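Local structure of NADP-dependent glyceraldehyde-3-phosphate dehydrogenase (Bacillus halodurans, 3PRL) at residues 96-101 against 192-197; 158-163 against 167-172; 257-262 against 444-449. The protein probably oxidises glyceraldehyde 3-phosphate to 3-phosphoglycerate with NADP+ as electron acceptor, as a non-phosphorylating member of the aldehyde dehydrogenase family. All blocks are in the same frame, centred on the assembly; numbering follows the deposited sequence. Where two conformers were deposited one is given.

Contact 1: 96-101 against 192-197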
ATOM      1  N   MET D  96     -24.298 -23.487  22.259  1.00 34.04           N
ATOM      2  CA  MET D  96     -25.182 -23.004  23.345  1.00 34.72           C
ATOM      3  C   MET D  96     -25.152 -23.908  24.582  1.00 34.31           C
ATOM      4  O   MET D  96     -25.090 -23.402  25.695  1.00 33.87           O
ATOM      5  CB  MET D  96     -26.624 -22.652  22.919  1.00 36.31           C
ATOM      6  CG  MET D  96     -27.362 -23.672  22.123  1.00 36.23           C
ATOM      7  SD  MET D  96     -29.121 -23.844  22.523  1.00 37.92           S
ATOM      8  CE  MET D  96     -29.262 -25.594  22.183  1.00 37.57           C
ATOM      9  N   HIS D  97     -25.142 -25.225  24.383  1.00 34.18           N
ATOM     10  CA  HIS D  97     -25.066 -26.156  25.513  1.00 34.82           C
ATOM     11  C   HIS D  97     -23.697 -26.101  26.204  1.00 33.59           C
ATOM     12  O   HIS D  97     -23.627 -25.892  27.416  1.00 33.35           O
ATOM     13  CB  HIS D  97     -25.371 -27.604  25.090  1.00 35.70           C
ATOM     14  CG  HIS D  97     -26.823 -27.891  24.855  1.00 36.47           C
ATOM     15  ND1 HIS D  97     -27.293 -28.423  23.674  1.00 36.67           N
ATOM     16  CD2 HIS D  97     -27.907 -27.734  25.652  1.00 36.83           C
ATOM     17  CE1 HIS D  97     -28.602 -28.578  23.747  1.00 37.31           C
ATOM     18  NE2 HIS D  97     -29.002 -28.165  24.936  1.00 37.46           N
ATOM     19  N   GLU D  98     -22.630 -26.279  25.414  1.00 32.30           N
ATOM     20  CA  GLU D  98     -21.266 -26.548  25.917  1.00 31.02           C
ATOM     21  C   GLU D  98     -20.678 -25.397  26.723  1.00 29.12           C
ATOM     22  O   GLU D  98     -20.007 -25.617  27.738  1.00 28.54           O
ATOM     23  CB  GLU D  98     -20.313 -26.885  24.750  1.00 31.56           C
ATOM     24  CG  GLU D  98     -19.172 -27.846  25.105  1.00 35.75           C
ATOM     25  CD  GLU D  98     -18.078 -27.927  24.037  1.00 31.53           C
ATOM     26  OE1 GLU D  98     -18.284 -27.453  22.889  1.00 35.21           O
ATOM     27  OE2 GLU D  98     -16.983 -28.465  24.341  1.00 35.48           O
ATOM     28  N   VAL D  99     -20.896 -24.175  26.231  1.00 27.10           N
ATOM     29  CA  VAL D  99     -20.375 -22.983  26.882  1.00 24.90           C
ATOM     30  C   VAL D  99     -21.496 -22.085  27.422  1.00 23.76           C
ATOM     31  O   VAL D  99     -21.246 -20.967  27.897  1.00 22.55           O
ATOM     32  CB  VAL D  99     -19.334 -22.252  25.989  1.00 24.60           C
ATOM     33  CG1 VAL D  99     -18.223 -23.224  25.568  1.00 23.47           C
ATOM     34  CG2 VAL D  99     -19.988 -21.622  24.752  1.00 23.43           C
ATOM     35  N   ALA D 100     -22.731 -22.605  27.384  1.00 23.98           N
ATOM     36  CA  ALA D 100     -23.922 -21.913  27.892  1.00 24.73           C
ATOM     37  C   ALA D 100     -24.180 -20.536  27.256  1.00 25.34           C
ATOM     38  O   ALA D 100     -24.522 -19.560  27.943  1.00 26.04           O
ATOM     39  CB  ALA D 100     -23.887 -21.834  29.427  1.00 25.37           C
ATOM     40  N   LYS D 101     -24.035 -20.470  25.936  1.00 25.43           N
ATOM     41  CA  LYS D 101     -24.249 -19.234  25.184  1.00 25.96           C
ATOM     42  C   LYS D 101     -25.697 -19.159  24.682  1.00 26.68           C
ATOM     43  O   LYS D 101     -26.183 -20.121  24.108  1.00 26.92           O
ATOM     44  CB  LYS D 101     -23.272 -19.192  24.007  1.00 25.05           C
ATOM     45  CG  LYS D 101     -23.409 -18.009  23.058  1.00 28.47           C
ATOM     46  CD  LYS D 101     -22.194 -17.902  22.147  1.00 24.10           C
ATOM     47  CE  LYS D 101     -20.906 -17.634  22.954  1.00 27.56           C
ATOM     48  NZ  LYS D 101     -19.869 -16.915  22.159  1.00 23.07           N
ATOM     49  N   SER D 192     -14.018 -27.620  23.601  1.00 27.11           N
ATOM     50  CA  SER D 192     -13.389 -28.614  22.744  1.00 27.52           C
ATOM     51  C   SER D 192     -14.359 -29.385  21.821  1.00 28.12           C
ATOM     52  O   SER D 192     -13.983 -29.723  20.694  1.00 28.83           O
ATOM     53  CB  SER D 192     -12.567 -29.584  23.585  1.00 27.96           C
ATOM     54  OG  SER D 192     -11.463 -28.910  24.172  1.00 32.36           O
ATOM     55  N   LEU D 193     -15.583 -29.677  22.275  1.00 27.55           N
ATOM     56  CA  LEU D 193     -16.543 -30.358  21.379  1.00 27.96           C
ATOM     57  C   LEU D 193     -16.963 -29.496  20.188  1.00 27.40           C
ATOM     58  O   LEU D 193     -17.037 -29.995  19.050  1.00 27.81           O
ATOM     59  CB  LEU D 193     -17.801 -30.850  22.102  1.00 28.52           C
ATOM     60  CG  LEU D 193     -17.755 -31.681  23.383  1.00 29.66           C
ATOM     61  CD1 LEU D 193     -19.158 -31.724  23.956  1.00 29.42           C
ATOM     62  CD2 LEU D 193     -17.214 -33.101  23.148  1.00 29.57           C
ATOM     63  N   SER D 194     -17.269 -28.223  20.455  1.00 26.23           N
ATOM     64  CA  SER D 194     -17.640 -27.281  19.399  1.00 26.14           C
ATOM     65  C   SER D 194     -16.482 -27.074  18.424  1.00 26.28           C
ATOM     66  O   SER D 194     -16.678 -27.132  17.219  1.00 26.69           O
ATOM     67  CB  SER D 194     -18.130 -25.947  19.966  1.00 25.62           C
ATOM     68  OG  SER D 194     -19.313 -26.107  20.741  1.00 30.73           O
ATOM     69  N   GLY D 195     -15.277 -26.851  18.944  1.00 26.50           N
ATOM     70  CA  GLY D 195     -14.082 -26.791  18.096  1.00 26.44           C
ATOM     71  C   GLY D 195     -13.814 -28.070  17.300  1.00 26.99           C
ATOM     72  O   GLY D 195     -13.326 -27.997  16.172  1.00 27.20           O
ATOM     73  N   ILE D 196     -14.111 -29.244  17.863  1.00 27.58           N
ATOM     74  CA  ILE D 196     -13.899 -30.483  17.107  1.00 28.27           C
ATOM     75  C   ILE D 196     -14.869 -30.518  15.923  1.00 28.86           C
ATOM     76  O   ILE D 196     -14.447 -30.732  14.782  1.00 29.16           O
ATOM     77  CB  ILE D 196     -13.928 -31.774  17.983  1.00 29.30           C
ATOM     78  CG1 ILE D 196     -12.744 -31.802  18.975  1.00 28.70           C
ATOM     79  CG2 ILE D 196     -13.835 -33.007  17.125  1.00 29.48           C
ATOM     80  CD1 ILE D 196     -12.939 -32.822  20.139  1.00 29.71           C
ATOM     81  N   LYS D 197     -16.149 -30.248  16.190  1.00 29.39           N
ATOM     82  CA  LYS D 197     -17.167 -30.143  15.137  1.00 30.17           C
ATOM     83  C   LYS D 197     -16.797 -29.103  14.087  1.00 28.80           C
ATOM     84  O   LYS D 197     -17.028 -29.314  12.906  1.00 29.09           O
ATOM     85  CB  LYS D 197     -18.564 -29.835  15.707  1.00 31.16           C
ATOM     86  CG  LYS D 197     -19.274 -31.020  16.333  1.00 33.85           C
ATOM     87  CD  LYS D 197     -19.693 -32.040  15.287  1.00 32.79           C
ATOM     88  CE  LYS D 197     -20.201 -33.323  15.917  1.00 35.31           C
ATOM     89  NZ  LYS D 197     -20.267 -34.400  14.899  1.00 34.33           N
TER
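E98 meets L193 and S194 with its carboxylate laid against the first turn of helix 192-204, a worked example of an acidic side chain binding the amide N-H groups at a helix N-terminus, here in the Rossmann-type coenzyme domain of an aldehyde dehydrogenase. The two oxygens divide the task. OE2 of E98 accepts from L193 N at 2.8 Å, while OE1 takes S194 N at 2.7 Å; both amides arrive on the syn side, 26° (L193 N) and 23° (S194 N) out of the carboxylate plane. OE1 has a second donor in S194 OG, also at 2.7 Å and nearly in line with the C-O bond. With OG beside its own backbone N (chi1 -63°), S194 brings both donors to the same oxygen.

Three bonds, with a weak fourth from G191 N to OE2, fix the rotation of this buried carboxylate, and the amino end of the helix would probably favour its negative charge. The E98 chain runs extended beyond CG, spanning the gap from helix 88-98, where L94 also packs on L193 and S194. Further out, Q190 NE2 binds E98 O, so the backbone of this glutamate is tied to the residues just before the second helix. S192 OG turns instead to A188 O, near the NADP+-binding residues K186 and T189. The stems touch as well: L193 CD1 comes within 4.0 Å of E98 CG.

Contact 2: 158-163 against 167-172; sequences AISPFN and NLAAAK
P161 and L168 form the tight part of this contact: the proline ring and the leucine side chain cross at about a right angle, and P161 CG presses on L168 CD1 at 3.4 Å, closer than carbons usually pack. CD of the same ring lies 3.7 Å from L168 CB. At the other end, A158 CB meets K172 CB at 3.8 Å, where the last residues of strand 144-159 lie against the helix.

Between these two points S160 CB and OG sit against A169 at ordinary van der Waals distance, S160 OG standing 3.7 Å from A169 CB. The looser side begins with N163, which only brushes L168 CD1. No hydrogen bond joins the segments. The CB of I159 points away from the helix, and both this residue and F162 are partly exposed.

K172 follows the strand end with CE 3.6 Å from I159 O, then bends at its last torsion (chi4 53°) so that NZ folds back to L168 O at 2.9 Å. The backbone N of K172 bonds to A169 O rather than to L168 O, and it is the ammonium that takes up the L168 carbonyl; T238 OG1 is a further partner. A methionine in place of K172 would probably leave L168 O and T238 OG1 without their shared donor.

S160 and F162 bind NADP+ in this protein, and the turn from strand 144-159 into helix 167-178 is the beta-to-alpha connection of the beta-alpha-beta unit completed by strand 182-186, as in Rossmann-type coenzyme sites.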
ATOM      1  N   ALA D 158      -2.367 -22.686  17.702  1.00 22.53           N
ATOM      2  CA  ALA D 158      -3.558 -21.888  17.945  1.00 22.54           C
ATOM      3  C   ALA D 158      -4.235 -22.430  19.182  1.00 23.72           C
ATOM      4  O   ALA D 158      -4.598 -23.622  19.237  1.00 24.65           O
ATOM      5  CB  ALA D 158      -4.512 -21.960  16.760  1.00 22.10           C
ATOM      6  N   ILE D 159      -4.392 -21.555  20.171  1.00 23.90           N
ATOM      7  CA  ILE D 159      -4.995 -21.917  21.446  1.00 24.93           C
ATOM      8  C   ILE D 159      -6.178 -20.995  21.679  1.00 24.93           C
ATOM      9  O   ILE D 159      -6.009 -19.796  21.881  1.00 25.13           O
ATOM     10  CB  ILE D 159      -3.992 -21.792  22.621  1.00 25.38           C
ATOM     11  CG1 ILE D 159      -2.577 -22.215  22.189  1.00 22.62           C
ATOM     12  CG2 ILE D 159      -4.512 -22.585  23.867  1.00 22.99           C
ATOM     13  CD1 ILE D 159      -1.463 -21.624  23.094  1.00 25.45           C
ATOM     14  N   SER D 160      -7.371 -21.564  21.639  1.00 25.32           N
ATOM     15  CA  SER D 160      -8.597 -20.783  21.722  1.00 25.66           C
ATOM     16  C   SER D 160      -9.342 -20.944  23.068  1.00 25.69           C
ATOM     17  O   SER D 160      -9.137 -21.940  23.767  1.00 25.95           O
ATOM     18  CB  SER D 160      -9.498 -21.097  20.520  1.00 25.06           C
ATOM     19  OG  SER D 160      -9.949 -22.439  20.543  1.00 27.35           O
ATOM     20  N   PRO D 161     -10.209 -19.962  23.420  1.00 25.24           N
ATOM     21  CA  PRO D 161     -10.916 -19.915  24.706  1.00 25.79           C
ATOM     22  C   PRO D 161     -12.310 -20.568  24.664  1.00 26.30           C
ATOM     23  O   PRO D 161     -12.711 -21.067  23.618  1.00 25.89           O
ATOM     24  CB  PRO D 161     -11.059 -18.414  24.936  1.00 25.29           C
ATOM     25  CG  PRO D 161     -11.265 -17.863  23.547  1.00 27.45           C
ATOM     26  CD  PRO D 161     -10.644 -18.849  22.550  1.00 24.92           C
ATOM     27  N   PHE D 162     -13.024 -20.572  25.799  1.00 27.57           N
ATOM     28  CA  PHE D 162     -14.401 -21.083  25.883  1.00 28.23           C
ATOM     29  C   PHE D 162     -15.403 -20.025  25.402  1.00 28.29           C
ATOM     30  O   PHE D 162     -16.486 -20.353  24.918  1.00 28.44           O
ATOM     31  CB  PHE D 162     -14.737 -21.534  27.323  1.00 28.96           C
ATOM     32  CG  PHE D 162     -15.111 -20.405  28.253  1.00 28.58           C
ATOM     33  CD1 PHE D 162     -16.412 -19.886  28.256  1.00 29.08           C
ATOM     34  CD2 PHE D 162     -14.162 -19.863  29.126  1.00 28.86           C
ATOM     35  CE1 PHE D 162     -16.769 -18.822  29.105  1.00 28.77           C
ATOM     36  CE2 PHE D 162     -14.506 -18.806  29.983  1.00 28.61           C
ATOM     37  CZ  PHE D 162     -15.829 -18.285  29.965  1.00 29.09           C
ATOM     38  N   ASN D 163     -15.020 -18.770  25.644  1.00 28.91           N
ATOM     39  CA  ASN D 163     -15.546 -17.517  25.110  1.00 29.45           C
ATOM     40  C   ASN D 163     -16.276 -17.704  23.779  1.00 29.01           C
ATOM     41  O   ASN D 163     -17.495 -17.539  23.665  1.00 29.81           O
ATOM     42  CB  ASN D 163     -14.290 -16.633  24.832  1.00 29.92           C
ATOM     43  CG  ASN D 163     -14.356 -15.233  25.429  1.00 28.15           C
ATOM     44  OD1 ASN D 163     -13.466 -14.407  25.159  1.00 29.76           O
ATOM     45  ND2 ASN D 163     -15.341 -14.961  26.264  1.00 30.30           N
ATOM     46  N   ASN D 167     -15.648 -19.223  16.646  1.00 26.63           N
ATOM     47  CA  ASN D 167     -15.168 -17.919  16.173  1.00 28.07           C
ATOM     48  C   ASN D 167     -13.687 -17.613  16.434  1.00 27.77           C
ATOM     49  O   ASN D 167     -12.951 -17.277  15.503  1.00 27.76           O
ATOM     50  CB  ASN D 167     -16.054 -16.812  16.757  1.00 30.00           C
ATOM     51  CG  ASN D 167     -15.906 -15.504  16.030  1.00 30.91           C
ATOM     52  OD1 ASN D 167     -14.900 -14.806  16.184  1.00 29.48           O
ATOM     53  ND2 ASN D 167     -16.908 -15.158  15.222  1.00 29.98           N
ATOM     54  N   LEU D 168     -13.252 -17.731  17.692  1.00 27.25           N
ATOM     55  CA  LEU D 168     -11.885 -17.383  18.077  1.00 26.43           C
ATOM     56  C   LEU D 168     -10.901 -18.510  17.767  1.00 25.55           C
ATOM     57  O   LEU D 168      -9.683 -18.302  17.777  1.00 25.60           O
ATOM     58  CB  LEU D 168     -11.822 -16.970  19.559  1.00 27.30           C
ATOM     59  CG  LEU D 168     -12.634 -15.738  19.986  1.00 24.91           C
ATOM     60  CD1 LEU D 168     -12.345 -15.407  21.425  1.00 27.37           C
ATOM     61  CD2 LEU D 168     -12.351 -14.550  19.094  1.00 26.93           C
ATOM     62  N   ALA D 169     -11.434 -19.691  17.452  1.00 24.50           N
ATOM     63  CA  ALA D 169     -10.630 -20.779  16.897  1.00 24.19           C
ATOM     64  C   ALA D 169     -10.319 -20.599  15.384  1.00 23.71           C
ATOM     65  O   ALA D 169      -9.150 -20.530  14.982  1.00 23.11           O
ATOM     66  CB  ALA D 169     -11.313 -22.110  17.171  1.00 24.51           C
ATOM     67  N   ALA D 170     -11.361 -20.505  14.559  1.00 23.91           N
ATOM     68  CA  ALA D 170     -11.214 -20.205  13.116  1.00 24.16           C
ATOM     69  C   ALA D 170     -10.488 -18.889  12.776  1.00 24.13           C
ATOM     70  O   ALA D 170      -9.827 -18.781  11.745  1.00 24.15           O
ATOM     71  CB  ALA D 170     -12.549 -20.217  12.453  1.00 24.37           C
ATOM     72  N   ALA D 171     -10.647 -17.881  13.625  1.00 24.29           N
ATOM     73  CA  ALA D 171      -9.941 -16.608  13.457  1.00 24.10           C
ATOM     74  C   ALA D 171      -8.415 -16.792  13.473  1.00 24.04           C
ATOM     75  O   ALA D 171      -7.689 -15.916  13.029  1.00 23.65           O
ATOM     76  CB  ALA D 171     -10.353 -15.649  14.539  1.00 23.99           C
ATOM     77  N   LYS D 172      -7.951 -17.926  13.997  1.00 24.18           N
ATOM     78  CA  LYS D 172      -6.515 -18.260  14.076  1.00 23.64           C
ATOM     79  C   LYS D 172      -6.120 -19.276  13.033  1.00 22.98           C
ATOM     80  O   LYS D 172      -5.081 -19.135  12.386  1.00 22.59           O
ATOM     81  CB  LYS D 172      -6.163 -18.821  15.451  1.00 24.33           C
ATOM     82  CG  LYS D 172      -6.336 -17.821  16.585  1.00 24.78           C
ATOM     83  CD  LYS D 172      -6.234 -18.514  17.947  1.00 24.64           C
ATOM     84  CE  LYS D 172      -6.363 -17.518  19.086  1.00 24.97           C
ATOM     85  NZ  LYS D 172      -7.602 -16.708  18.919  1.00 24.56           N
TER

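Contact 3: 257-262 against 444-449; sequences VLELGG and TERGPD
R446 reaches across to E259, the predicted active-site glutamate, and with D449 the two make a salt-bridge network where the coenzyme and catalytic domains of the aldehyde dehydrogenase fold face each other. E259 was deposited in two conformers, and the bridge holds for the one described here. This glutamate ends strand 256-259 and directly precedes L260-G261-G262, the ELGG run matching the family's glutamate signature; R446 lies in the loop that follows strand 437-440.

The arginine is best followed outward. Its CB points toward the strand, and CG stands anti to the backbone N (chi1 -163°). A bend at the next torsion turns the chain so that NE comes near D449 OD2, a long ionic contact of 3.8 Å. Past NE, CZ lies 3.8 Å from E259 OE1. The two terminal nitrogens then take one oxygen each: NH1 donates to OE1 of E259 at 3.2 Å, an approach tilted from the guanidinium plane, and NH2 makes a weak bond to E259 OE2 at 3.3 Å, met at the guanidinium edge.

This pairing is twisted, the carboxylate and guanidinium planes lying 66° apart, unlike a flat two-toothed salt bridge. F453 packs on both side chains, and Q464 OE1 offers NH1 a weak further bond. D449 has a second partner, its OD1 in a salt bridge with R112 NE.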
ATOM      1  N   VAL D 257       1.536 -14.011  19.851  1.00 23.08           N
ATOM      2  CA  VAL D 257       0.415 -13.097  19.773  1.00 23.60           C
ATOM      3  C   VAL D 257      -0.573 -13.479  20.890  1.00 24.11           C
ATOM      4  O   VAL D 257      -0.929 -14.638  21.042  1.00 23.79           O
ATOM      5  CB  VAL D 257      -0.213 -13.129  18.349  1.00 23.36           C
ATOM      6  CG1 VAL D 257      -1.633 -12.572  18.321  1.00 25.80           C
ATOM      7  CG2 VAL D 257       0.679 -12.354  17.358  1.00 25.68           C
ATOM      8  N   LEU D 258      -0.962 -12.500  21.701  1.00 24.84           N
ATOM      9  CA  LEU D 258      -1.854 -12.765  22.827  1.00 25.32           C
ATOM     10  C   LEU D 258      -3.045 -11.817  22.858  1.00 25.62           C
ATOM     11  O   LEU D 258      -2.897 -10.599  22.701  1.00 25.55           O
ATOM     12  CB  LEU D 258      -1.100 -12.667  24.164  1.00 25.72           C
ATOM     13  CG  LEU D 258       0.170 -13.484  24.421  1.00 25.75           C
ATOM     14  CD1 LEU D 258       0.928 -12.973  25.645  1.00 26.23           C
ATOM     15  CD2 LEU D 258      -0.184 -14.952  24.603  1.00 26.17           C
ATOM     16  N   GLU D 259      -4.218 -12.408  23.037  1.00 25.75           N
ATOM     17  CA  GLU D 259      -5.429 -11.668  23.321  0.50 26.06           C
ATOM     18  C   GLU D 259      -5.846 -12.036  24.741  1.00 26.12           C
ATOM     19  O   GLU D 259      -6.250 -13.165  24.999  1.00 27.30           O
ATOM     20  CB  GLU D 259      -6.508 -12.025  22.290  0.50 26.12           C
ATOM     21  CG  GLU D 259      -5.985 -11.911  20.856  0.50 28.31           C
ATOM     22  CD  GLU D 259      -6.960 -12.383  19.806  0.50 25.78           C
ATOM     23  OE1 GLU D 259      -6.849 -11.903  18.662  0.50 28.07           O
ATOM     24  OE2 GLU D 259      -7.826 -13.229  20.107  0.50 28.54           O
ATOM     25  N   LEU D 260      -5.729 -11.087  25.657  1.00 24.98           N
ATOM     26  CA  LEU D 260      -6.001 -11.365  27.070  1.00 24.12           C
ATOM     27  C   LEU D 260      -7.164 -10.526  27.607  1.00 25.12           C
ATOM     28  O   LEU D 260      -8.076 -10.161  26.858  1.00 25.15           O
ATOM     29  CB  LEU D 260      -4.716 -11.216  27.926  1.00 23.16           C
ATOM     30  CG  LEU D 260      -3.474 -11.868  27.276  1.00 20.95           C
ATOM     31  CD1 LEU D 260      -2.177 -11.517  27.952  1.00 23.13           C
ATOM     32  CD2 LEU D 260      -3.624 -13.365  27.171  1.00 22.99           C
ATOM     33  N   GLY D 261      -7.144 -10.242  28.905  1.00 25.74           N
ATOM     34  CA  GLY D 261      -8.267  -9.596  29.559  1.00 25.93           C
ATOM     35  C   GLY D 261      -8.391  -8.101  29.350  1.00 25.61           C
ATOM     36  O   GLY D 261      -7.429  -7.411  28.963  1.00 25.07           O
ATOM     37  N   GLY D 262      -9.592  -7.602  29.631  1.00 25.75           N
ATOM     38  CA  GLY D 262      -9.861  -6.181  29.539  1.00 26.09           C
ATOM     39  C   GLY D 262     -10.585  -5.681  30.759  1.00 26.39           C
ATOM     40  O   GLY D 262     -11.213  -6.451  31.483  1.00 26.74           O
ATOM     41  N   THR D 444     -17.719  -0.958  23.133  1.00 25.02           N
ATOM     42  CA  THR D 444     -16.484  -1.606  22.689  1.00 24.45           C
ATOM     43  C   THR D 444     -16.845  -2.955  22.070  1.00 24.90           C
ATOM     44  O   THR D 444     -17.769  -3.618  22.506  1.00 25.08           O
ATOM     45  CB  THR D 444     -15.414  -1.784  23.812  1.00 23.12           C
ATOM     46  OG1 THR D 444     -15.981  -2.495  24.914  1.00 24.07           O
ATOM     47  CG2 THR D 444     -14.938  -0.438  24.317  1.00 24.05           C
ATOM     48  N   GLU D 445     -16.106  -3.347  21.043  1.00 25.29           N
ATOM     49  CA  GLU D 445     -16.302  -4.655  20.415  1.00 25.62           C
ATOM     50  C   GLU D 445     -15.083  -4.973  19.584  1.00 25.10           C
ATOM     51  O   GLU D 445     -14.355  -4.079  19.150  1.00 24.31           O
ATOM     52  CB  GLU D 445     -17.558  -4.684  19.526  1.00 26.13           C
ATOM     53  CG  GLU D 445     -17.365  -3.979  18.187  1.00 27.56           C
ATOM     54  CD  GLU D 445     -18.655  -3.733  17.440  1.00 26.33           C
ATOM     55  OE1 GLU D 445     -19.486  -4.680  17.340  1.00 28.08           O
ATOM     56  OE2 GLU D 445     -18.824  -2.582  16.961  1.00 27.92           O
ATOM     57  N   ARG D 446     -14.890  -6.258  19.348  1.00 25.75           N
ATOM     58  CA  ARG D 446     -13.794  -6.736  18.540  1.00 26.10           C
ATOM     59  C   ARG D 446     -14.028  -6.375  17.071  1.00 26.90           C
ATOM     60  O   ARG D 446     -13.127  -5.881  16.392  1.00 27.13           O
ATOM     61  CB  ARG D 446     -13.679  -8.249  18.707  1.00 26.27           C
ATOM     62  CG  ARG D 446     -12.346  -8.787  18.252  1.00 27.66           C
ATOM     63  CD  ARG D 446     -12.523 -10.118  17.563  1.00 26.13           C
ATOM     64  NE  ARG D 446     -11.328 -10.525  16.822  1.00 27.30           N
ATOM     65  CZ  ARG D 446     -10.313 -11.202  17.342  1.00 25.90           C
ATOM     66  NH1 ARG D 446      -9.291 -11.538  16.565  1.00 27.05           N
ATOM     67  NH2 ARG D 446     -10.302 -11.531  18.631  1.00 27.36           N
ATOM     68  N   GLY D 447     -15.244  -6.620  16.585  1.00 27.36           N
ATOM     69  CA  GLY D 447     -15.567  -6.397  15.181  1.00 27.50           C
ATOM     70  C   GLY D 447     -15.597  -4.928  14.779  1.00 27.56           C
ATOM     71  O   GLY D 447     -15.135  -4.064  15.529  1.00 28.49           O
ATOM     72  N   PRO D 448     -16.033  -4.644  13.540  1.00 26.75           N
ATOM     73  CA  PRO D 448     -16.084  -5.636  12.460  1.00 25.56           C
ATOM     74  C   PRO D 448     -14.680  -6.216  12.273  1.00 23.98           C
ATOM     75  O   PRO D 448     -13.699  -5.571  12.605  1.00 22.54           O
ATOM     76  CB  PRO D 448     -16.493  -4.821  11.228  1.00 26.21           C
ATOM     77  CG  PRO D 448     -16.388  -3.383  11.607  1.00 27.64           C
ATOM     78  CD  PRO D 448     -16.509  -3.318  13.112  1.00 26.47           C
ATOM     79  N   ASP D 449     -14.581  -7.423  11.745  1.00 24.15           N
ATOM     80  CA  ASP D 449     -13.326  -8.173  11.815  1.00 23.47           C
ATOM     81  C   ASP D 449     -12.180  -7.743  10.885  1.00 22.56           C
ATOM     82  O   ASP D 449     -11.060  -8.207  11.038  1.00 21.78           O
ATOM     83  CB  ASP D 449     -13.624  -9.666  11.719  1.00 24.06           C
ATOM     84  CG  ASP D 449     -14.472 -10.139  12.895  1.00 26.55           C
ATOM     85  OD1 ASP D 449     -15.668 -10.400  12.682  1.00 24.83           O
ATOM     86  OD2 ASP D 449     -13.954 -10.178  14.032  1.00 24.22           O
TER

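Contacts 1 and 2 have centres about 12 Å apart, as do contacts 2 and 3, whereas contacts 1 and 3 stand about 20 Å apart without touching. Contact 2 is thus the middle step. It meets contact 1 through a probable hydrogen bond, K101 NZ to N163 O at 2.9 Å, and contact 3 where L168 CD2 packs on R446 NH2 at 3.7 Å. In sequence, 158-163 and 167-172 fall between the two halves of contact 1; contact 3 opens later. Strands 144-159 and 256-259 belong to one sheet, each pairing with strand 234-238, so the NADP+-binding turn and the predicted active-site glutamate are built on a common frame.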